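Local structure of iron-containing superoxide dismutase B2 (Trypanosoma brucei, 3ESF) at residues F3-L8 against H32-V37; D13-K18 against M83-G88; V129-T134 against E151-P156. The protein probably destroys superoxide radicals formed in the cell, converting them to hydrogen peroxide and dioxygen at an iron(III) centre. The protein carries 1 engineered substitution. All blocks are in the same frame, centred on the assembly; numbering follows the deposited sequence.

Contact 1: residues F3-L8 against H32-V37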
loop_
_atom_site.group_PDB
_atom_site.type_symbol
_atom_site.label_atom_id
_atom_site.label_comp_id
_atom_site.label_asym_id
_atom_site.label_seq_id
_atom_site.Cartn_x
_atom_site.Cartn_y
_atom_site.Cartn_z
ATOM N N PHE A 3 -10.380 23.123 -5.544
ATOM C CA PHE A 3 -10.936 21.923 -4.961
ATOM C C PHE A 3 -10.880 22.013 -3.445
ATOM O O PHE A 3 -9.968 22.595 -2.874
ATOM C CB PHE A 3 -10.204 20.681 -5.474
ATOM C CG PHE A 3 -10.360 20.459 -6.954
ATOM C CD1 PHE A 3 -11.476 19.795 -7.449
ATOM C CD2 PHE A 3 -9.402 20.929 -7.851
ATOM C CE1 PHE A 3 -11.645 19.608 -8.828
ATOM C CE2 PHE A 3 -9.550 20.748 -9.234
ATOM C CZ PHE A 3 -10.692 20.095 -9.721
ATOM N N SER A 4 -11.899 21.462 -2.803
ATOM C CA SER A 4 -11.921 21.325 -1.344
ATOM C C SER A 4 -12.582 20.005 -0.976
ATOM O O SER A 4 -13.118 19.300 -1.844
ATOM C CB SER A 4 -12.621 22.505 -0.689
ATOM O OG SER A 4 -13.985 22.536 -1.044
ATOM N N ILE A 5 -12.487 19.643 0.301
ATOM C CA ILE A 5 -13.184 18.465 0.808
ATOM C C ILE A 5 -14.054 18.887 1.983
ATOM O O ILE A 5 -13.729 19.867 2.657
ATOM C CB ILE A 5 -12.230 17.305 1.223
ATOM C CG1 ILE A 5 -11.154 17.769 2.242
ATOM C CG2 ILE A 5 -11.657 16.624 -0.035
ATOM C CD1 ILE A 5 -10.213 16.640 2.806
ATOM N N PRO A 6 -15.162 18.157 2.211
ATOM C CA PRO A 6 -16.006 18.437 3.378
ATOM C C PRO A 6 -15.245 18.111 4.666
ATOM O O PRO A 6 -14.347 17.233 4.659
ATOM C CB PRO A 6 -17.205 17.471 3.217
ATOM C CG PRO A 6 -17.100 16.860 1.858
ATOM C CD PRO A 6 -15.655 17.028 1.390
ATOM N N PRO A 7 -15.603 18.779 5.774
ATOM C CA PRO A 7 -14.980 18.427 7.045
ATOM C C PRO A 7 -15.355 16.988 7.399
ATOM O O PRO A 7 -16.285 16.414 6.788
ATOM C CB PRO A 7 -15.606 19.445 8.032
ATOM C CG PRO A 7 -16.902 19.856 7.398
ATOM C CD PRO A 7 -16.599 19.861 5.922
ATOM N N LEU A 8 -14.628 16.387 8.337
ATOM C CA LEU A 8 -15.012 15.090 8.887
ATOM C C LEU A 8 -16.461 15.196 9.392
ATOM O O LEU A 8 -16.825 16.206 9.976
ATOM C CB LEU A 8 -14.068 14.700 10.027
ATOM C CG LEU A 8 -12.630 14.347 9.639
ATOM C CD1 LEU A 8 -11.715 14.507 10.829
ATOM C CD2 LEU A 8 -12.538 12.922 9.090
ATOM N N HIS A 32 -2.949 12.615 4.520
ATOM C CA HIS A 32 -3.263 11.875 3.298
ATOM C C HIS A 32 -4.384 12.475 2.477
ATOM O O HIS A 32 -4.161 12.802 1.309
ATOM C CB HIS A 32 -3.496 10.371 3.556
ATOM C CG HIS A 32 -2.311 9.704 4.177
ATOM N ND1 HIS A 32 -1.225 9.294 3.435
ATOM C CD2 HIS A 32 -1.994 9.470 5.474
ATOM C CE1 HIS A 32 -0.311 8.787 4.243
ATOM N NE2 HIS A 32 -0.745 8.893 5.487
ATOM N N HIS A 33 -5.561 12.627 3.081
ATOM C CA HIS A 33 -6.768 13.075 2.372
ATOM C C HIS A 33 -6.570 14.513 1.859
ATOM O O HIS A 33 -6.713 14.771 0.649
ATOM C CB HIS A 33 -8.036 12.908 3.260
ATOM C CG HIS A 33 -9.343 13.080 2.525
ATOM N ND1 HIS A 33 -10.564 13.082 3.163
ATOM C CD2 HIS A 33 -9.612 13.293 1.210
ATOM C CE1 HIS A 33 -11.528 13.281 2.277
ATOM N NE2 HIS A 33 -10.971 13.407 1.082
ATOM N N MET A 34 -6.201 15.429 2.752
ATOM C CA MET A 34 -5.917 16.805 2.331
ATOM C C MET A 34 -4.712 16.928 1.400
ATOM O O MET A 34 -4.680 17.813 0.574
ATOM C CB MET A 34 -5.743 17.768 3.523
ATOM C CG MET A 34 -7.021 18.528 3.948
ATOM S SD MET A 34 -7.909 19.569 2.727
ATOM C CE MET A 34 -6.559 20.271 1.807
ATOM N N GLY A 35 -3.737 16.037 1.548
ATOM C CA GLY A 35 -2.600 15.980 0.624
ATOM C C GLY A 35 -2.990 15.817 -0.834
ATOM O O GLY A 35 -2.375 16.441 -1.722
ATOM N N TYR A 36 -3.991 14.984 -1.105
ATOM C CA TYR A 36 -4.502 14.809 -2.470
ATOM C C TYR A 36 -5.102 16.100 -3.015
ATOM O O TYR A 36 -4.885 16.447 -4.173
ATOM C CB TYR A 36 -5.541 13.671 -2.550
ATOM C CG TYR A 36 -5.012 12.295 -2.153
ATOM C CD1 TYR A 36 -3.956 11.706 -2.852
ATOM C CD2 TYR A 36 -5.581 11.581 -1.090
ATOM C CE1 TYR A 36 -3.451 10.442 -2.489
ATOM C CE2 TYR A 36 -5.090 10.307 -0.724
ATOM C CZ TYR A 36 -4.021 9.750 -1.441
ATOM O OH TYR A 36 -3.530 8.507 -1.100
ATOM N N VAL A 37 -5.876 16.793 -2.175
ATOM C CA VAL A 37 -6.482 18.091 -2.527
ATOM C C VAL A 37 -5.403 19.109 -2.907
ATOM O O VAL A 37 -5.510 19.818 -3.928
ATOM C CB VAL A 37 -7.320 18.667 -1.364
ATOM C CG1 VAL A 37 -7.946 20.026 -1.747
ATOM C CG2 VAL A 37 -8.396 17.671 -0.933
#
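Ile5 meets the helix through both of its branches, and both methyls touch His33. The CD1 methyl sits over one face of the His33 ring, 3.5 Å from the centroid and only 4° off the ring normal, a CH-pi contact centred on the imidazole. The other methyl sits nearest His33 NE2 and bridges to the residue one turn on, where Ile5 CG2 is 3.5 Å from Val37 CG2. The fork depends on chi1 of 54°, which places CG1 between the backbone N and the carbonyl carbon, while the extended chi2 carries CD1 on toward the imidazole. His33 comes from the opposite direction, its CG anti to the backbone N (chi1 -168°), which directs the ring at Ile5. Met34 crosses Ile5 obliquely, bent at chi2 and chi3, with SD 3.7 Å from both Ile5 CG1 and Ile5 CD1.

This is the N-terminal extended arm of the iron/manganese superoxide dismutase alpha-hairpin domain, laid against helix 22-45, one of the two long helices of the hairpin. The other, helix 64-81, touches Ile5 through Ile73. It also supplies Trp80, whose NE1 hydrogen-bonds His33 ND1, and His76, an iron ligand whose ring meets that of His33. Touching a ligand but about 7 Å from the metal itself, the His33 side chain is consistent with a second-shell role.

Further up the arm the contact passes to the backbone: Val37 CG1 lies 3.5 Å from Phe3 O. The Phe3 side chain starts toward the helix, with CB 4.4 Å from Val37 CG1, but its ring turns off to pack on Leu40, Val55 and Ile58.

Contact 2: residues D13-K18 against M83-G88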
loop_
_atom_site.group_PDB
_atom_site.type_symbol
_atom_site.label_atom_id
_atom_site.label_comp_id
_atom_site.label_asym_id
_atom_site.label_seq_id
_atom_site.Cartn_x
_atom_site.Cartn_y
_atom_site.Cartn_z
ATOM N N ASP A 13 -11.893 13.499 16.763
ATOM C CA ASP A 13 -11.975 12.500 17.844
ATOM C C ASP A 13 -13.266 11.697 17.816
ATOM O O ASP A 13 -13.546 10.965 18.751
ATOM C CB ASP A 13 -11.822 13.177 19.209
ATOM C CG ASP A 13 -12.993 14.100 19.549
ATOM O OD1 ASP A 13 -13.900 14.313 18.703
ATOM O OD2 ASP A 13 -12.995 14.637 20.672
ATOM N N GLY A 14 -14.041 11.827 16.745
ATOM C CA GLY A 14 -15.393 11.266 16.676
ATOM C C GLY A 14 -15.512 9.759 16.805
ATOM O O GLY A 14 -16.520 9.244 17.313
ATOM N N LEU A 15 -14.469 9.046 16.368
ATOM C CA LEU A 15 -14.486 7.580 16.393
ATOM C C LEU A 15 -13.573 6.989 17.487
ATOM O O LEU A 15 -13.419 5.754 17.567
ATOM C CB LEU A 15 -14.124 7.000 15.003
ATOM C CG LEU A 15 -14.977 7.400 13.779
ATOM C CD1 LEU A 15 -14.702 6.547 12.582
ATOM C CD2 LEU A 15 -16.443 7.324 14.087
ATOM N N ALA A 16 -12.973 7.858 18.310
ATOM C CA ALA A 16 -12.054 7.428 19.370
ATOM C C ALA A 16 -12.698 6.419 20.353
ATOM O O ALA A 16 -12.082 5.407 20.696
ATOM C CB ALA A 16 -11.475 8.606 20.102
ATOM N N ALA A 17 -13.936 6.682 20.759
ATOM C CA ALA A 17 -14.717 5.787 21.634
ATOM C C ALA A 17 -14.994 4.403 21.030
ATOM O O ALA A 17 -15.321 3.478 21.748
ATOM C CB ALA A 17 -16.014 6.445 21.964
ATOM N N LYS A 18 -14.910 4.287 19.704
ATOM C CA LYS A 18 -15.173 3.019 18.999
ATOM C C LYS A 18 -13.976 2.400 18.265
ATOM O O LYS A 18 -14.120 1.449 17.493
ATOM C CB LYS A 18 -16.370 3.141 18.050
ATOM C CG LYS A 18 -17.656 2.514 18.634
ATOM C CD LYS A 18 -18.907 3.193 18.129
ATOM C CE LYS A 18 -20.176 2.522 18.670
ATOM N NZ LYS A 18 -20.426 1.291 17.852
ATOM N N MET A 83 -18.711 5.651 7.986
ATOM C CA MET A 83 -18.490 5.406 9.413
ATOM C C MET A 83 -19.192 6.445 10.260
ATOM O O MET A 83 -19.471 7.562 9.789
ATOM C CB MET A 83 -16.992 5.365 9.724
ATOM C CG MET A 83 -16.192 4.397 8.829
ATOM S SD MET A 83 -14.471 4.294 9.334
ATOM C CE MET A 83 -13.885 5.994 9.046
ATOM N N SER A 84 -19.512 6.069 11.502
ATOM C CA SER A 84 -20.219 6.949 12.420
ATOM C C SER A 84 -19.946 6.527 13.855
ATOM O O SER A 84 -19.754 5.334 14.126
ATOM C CB SER A 84 -21.723 6.922 12.127
ATOM O OG SER A 84 -22.457 7.512 13.173
ATOM N N PRO A 85 -19.920 7.499 14.787
ATOM C CA PRO A 85 -19.823 7.116 16.199
ATOM C C PRO A 85 -21.064 6.336 16.657
ATOM O O PRO A 85 -21.009 5.635 17.677
ATOM C CB PRO A 85 -19.703 8.456 16.931
ATOM C CG PRO A 85 -20.234 9.480 15.970
ATOM C CD PRO A 85 -19.958 8.961 14.600
ATOM N N ASN A 86 -22.153 6.453 15.897
ATOM C CA ASN A 86 -23.371 5.711 16.162
ATOM C C ASN A 86 -23.648 4.569 15.178
ATOM O O ASN A 86 -24.790 4.096 15.046
ATOM C CB ASN A 86 -24.529 6.692 16.268
ATOM C CG ASN A 86 -24.344 7.663 17.445
ATOM O OD1 ASN A 86 -24.451 7.269 18.602
ATOM N ND2 ASN A 86 -24.023 8.907 17.147
ATOM N N GLY A 87 -22.577 4.107 14.546
ATOM C CA GLY A 87 -22.607 3.041 13.556
ATOM C C GLY A 87 -22.524 1.686 14.208
ATOM O O GLY A 87 -22.653 1.569 15.439
ATOM N N GLY A 88 -22.356 0.657 13.379
ATOM C CA GLY A 88 -22.258 -0.712 13.840
ATOM C C GLY A 88 -23.565 -1.488 13.757
ATOM O O GLY A 88 -24.570 -0.995 13.251
#
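With chi1 at -58°, Leu15 has CG beside its backbone N and anti to the carbonyl carbon, and from there its two methyls part toward different residues of 83-88. Lys18 takes another route: its chain runs extended through chi2 and chi3 and bends only at chi4 (-79°), which swings NZ toward Gly87.

Leu15 CD1 packs on Met83, 3.7 Å from CE, the two side chains crossing at about a right angle. Met83 CB, SD and CE all lie within 4.0 Å of Leu15 CD1, the bend at chi3 placing CE there. Leu15 CD2 instead lies on the backbone where Ser84 joins Pro85, 3.6 Å from Ser84 C, and reaches Pro85 CD at 3.9 Å. The pyrrolidine ring is met again from the preceding residue, with Gly14 O 3.3 Å from Pro85 CB.

Each segment contains a type I beta turn, Asp13 to Ala16 and Ser84 to Gly87; the first runs on into a 3-10 segment at 16-18. The second is stiffened by an ST turn in which Ser84 OG accepts from Asn86 N. The contact joins the N-terminal loop of the alpha-hairpin domain to the connection between helix 64-81 and helix 93-103, with Met83 also packing on Phe182 and Val185 of helix 175-185.

Lys18 lays CD 3.3 Å from Pro85 O before NZ gives a weak hydrogen bond to Gly87 O, also at 3.3 Å; Asn184 O is the stronger partner of NZ. Main-chain carbonyls from two parts of the chain thus hold the ammonium group, and their dipoles would probably favour its positive charge.

Contact 3: residues V129-T134 against E151-P156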
loop_
_atom_site.group_PDB
_atom_site.type_symbol
_atom_site.label_atom_id
_atom_site.label_comp_id
_atom_site.label_asym_id
_atom_site.label_seq_id
_atom_site.Cartn_x
_atom_site.Cartn_y
_atom_site.Cartn_z
ATOM N N VAL A 129 -21.273 -2.303 -3.310
ATOM C CA VAL A 129 -21.818 -1.547 -4.430
ATOM C C VAL A 129 -23.115 -2.169 -4.905
ATOM O O VAL A 129 -23.399 -3.340 -4.638
ATOM C CB VAL A 129 -20.835 -1.421 -5.674
ATOM C CG1 VAL A 129 -19.501 -0.805 -5.300
ATOM C CG2 VAL A 129 -20.678 -2.774 -6.400
ATOM N N GLN A 130 -23.909 -1.373 -5.608
ATOM C CA GLN A 130 -25.091 -1.891 -6.272
ATOM C C GLN A 130 -24.888 -1.809 -7.778
ATOM O O GLN A 130 -24.471 -0.772 -8.303
ATOM C CB GLN A 130 -26.324 -1.092 -5.870
ATOM C CG GLN A 130 -27.645 -1.696 -6.423
ATOM C CD GLN A 130 -28.847 -0.809 -6.189
ATOM O OE1 GLN A 130 -28.712 0.406 -6.028
ATOM N NE2 GLN A 130 -30.034 -1.407 -6.187
ATOM N N ASP A 131 -25.172 -2.914 -8.461
ATOM C CA ASP A 131 -25.408 -2.901 -9.905
ATOM C C ASP A 131 -26.747 -2.179 -10.245
ATOM O O ASP A 131 -27.838 -2.615 -9.867
ATOM C CB ASP A 131 -25.419 -4.342 -10.446
ATOM C CG ASP A 131 -25.467 -4.398 -11.968
ATOM O OD1 ASP A 131 -26.342 -3.750 -12.570
ATOM O OD2 ASP A 131 -24.627 -5.096 -12.569
ATOM N N THR A 132 -26.660 -1.067 -10.959
ATOM C CA THR A 132 -27.810 -0.223 -11.202
ATOM C C THR A 132 -28.751 -0.777 -12.293
ATOM O O THR A 132 -29.869 -0.313 -12.429
ATOM C CB THR A 132 -27.389 1.259 -11.467
ATOM O OG1 THR A 132 -26.685 1.367 -12.706
ATOM C CG2 THR A 132 -26.479 1.746 -10.344
ATOM N N THR A 133 -28.287 -1.785 -13.037
ATOM C CA THR A 133 -29.108 -2.475 -14.039
ATOM C C THR A 133 -29.908 -3.621 -13.395
ATOM O O THR A 133 -31.139 -3.647 -13.480
ATOM C CB THR A 133 -28.236 -3.021 -15.207
ATOM O OG1 THR A 133 -27.374 -1.982 -15.688
ATOM C CG2 THR A 133 -29.103 -3.524 -16.360
ATOM N N THR A 134 -29.203 -4.549 -12.748
ATOM C CA THR A 134 -29.834 -5.714 -12.115
ATOM C C THR A 134 -30.394 -5.411 -10.726
ATOM O O THR A 134 -31.257 -6.129 -10.235
ATOM C CB THR A 134 -28.843 -6.880 -11.984
ATOM O OG1 THR A 134 -27.930 -6.618 -10.913
ATOM C CG2 THR A 134 -28.068 -7.076 -13.296
ATOM N N GLU A 151 -16.736 2.238 -13.569
ATOM C CA GLU A 151 -17.559 1.144 -14.107
ATOM C C GLU A 151 -18.948 1.743 -14.336
ATOM O O GLU A 151 -19.505 2.367 -13.424
ATOM C CB GLU A 151 -17.637 -0.021 -13.119
ATOM C CG GLU A 151 -16.319 -0.409 -12.397
ATOM C CD GLU A 151 -15.387 -1.291 -13.232
ATOM O OE1 GLU A 151 -15.832 -1.804 -14.296
ATOM O OE2 GLU A 151 -14.203 -1.461 -12.817
ATOM N N ALA A 152 -19.522 1.545 -15.516
ATOM C CA ALA A 152 -20.796 2.215 -15.885
ATOM C C ALA A 152 -21.971 2.068 -14.896
ATOM O O ALA A 152 -22.760 3.017 -14.666
ATOM C CB ALA A 152 -21.238 1.783 -17.308
ATOM N N ASP A 153 -22.098 0.874 -14.322
ATOM C CA ASP A 153 -23.343 0.446 -13.706
ATOM C C ASP A 153 -23.183 0.153 -12.228
ATOM O O ASP A 153 -23.983 -0.602 -11.667
ATOM C CB ASP A 153 -23.826 -0.830 -14.405
ATOM C CG ASP A 153 -22.679 -1.807 -14.691
ATOM O OD1 ASP A 153 -21.495 -1.466 -14.373
ATOM O OD2 ASP A 153 -22.959 -2.906 -15.250
ATOM N N LEU A 154 -22.141 0.715 -11.615
ATOM C CA LEU A 154 -21.869 0.520 -10.187
ATOM C C LEU A 154 -22.077 1.781 -9.361
ATOM O O LEU A 154 -21.530 2.850 -9.662
ATOM C CB LEU A 154 -20.455 -0.026 -9.934
ATOM C CG LEU A 154 -20.028 -1.378 -10.516
ATOM C CD1 LEU A 154 -18.740 -1.849 -9.846
ATOM C CD2 LEU A 154 -21.122 -2.462 -10.399
ATOM N N LYS A 155 -22.878 1.637 -8.310
ATOM C CA LYS A 155 -23.209 2.722 -7.398
ATOM C C LYS A 155 -22.648 2.329 -6.040
ATOM O O LYS A 155 -23.020 1.305 -5.501
ATOM C CB LYS A 155 -24.736 2.918 -7.351
ATOM C CG LYS A 155 -25.214 3.911 -6.291
ATOM C CD LYS A 155 -26.726 4.199 -6.431
ATOM C CE LYS A 155 -27.585 3.155 -5.765
ATOM N NZ LYS A 155 -28.984 3.672 -5.592
ATOM N N PRO A 156 -21.681 3.107 -5.524
ATOM C CA PRO A 156 -21.120 2.749 -4.238
ATOM C C PRO A 156 -22.128 2.986 -3.106
ATOM O O PRO A 156 -22.926 3.921 -3.161
ATOM C CB PRO A 156 -19.895 3.665 -4.114
ATOM C CG PRO A 156 -20.203 4.824 -4.959
ATOM C CD PRO A 156 -21.055 4.319 -6.087
#
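Val129 to Asp131 pairs with Leu154 to Pro156 as antiparallel neighbours in the three-stranded sheet of the C-terminal domain, where strand 124-131 is central and 154-161 is an outer strand. The short strand axes approach to 4.5 Å at 154°.

Backbone bonds fix the register. Gln130 and Lys155 form the hydrogen-bonded pair, Gln130 N to Lys155 O at 2.8 Å and Lys155 N to Gln130 O at 2.9 Å. Beyond the strand end, Thr132 N continues the pattern to Asp153 O at 2.8 Å.

Apolar contacts gather on the Val129, Leu154 and Pro156 face, which also carries Asp131 at its end, with Val129 CG2 4.0 Å from Leu154 CD2. On the other face Gln130 and Lys155 run side by side, Gln130 OE1 3.0 Å from Lys155 CE, and Thr132 CG2 abuts Lys155 CB at 3.7 Å. Lys155 NZ is not bonded to Gln130; Phe195 O and Gln194 O hold it.

Two like charges lie close where the strands part: Asp131 OD2 and Asp153 OD2 are 3.8 Å apart, their carboxylate planes turned by 63°. Asp131 OD1 accepts from Thr133 N nearly along the C-O axis, an Asx turn, and from Thr134 N above the carboxylate plane, which completes an Asx motif.

In the fold
Contact 1 lays the N-terminal arm on helix 22-45, and contact 2 joins the loop that follows the arm to the connection after helix 64-81; along the chain their segments alternate: 3-8, 13-18, 32-37, then 83-88. Their centres are 20 Å apart and their nearest atoms about 6 Å, so they do not touch. Contact 1 is nearer the metal, the side chain of His33 being about 7 Å from the iron(III) ion against about 10 Å for that of Met83 in contact 2. The iron is bound by His28, His76, Asp161 and His165. Contact 3 lies away from this site, with centres 26 Å from contact 1 and 28 Å from contact 2, yet its strand 154-161 ends at the ligand Asp161.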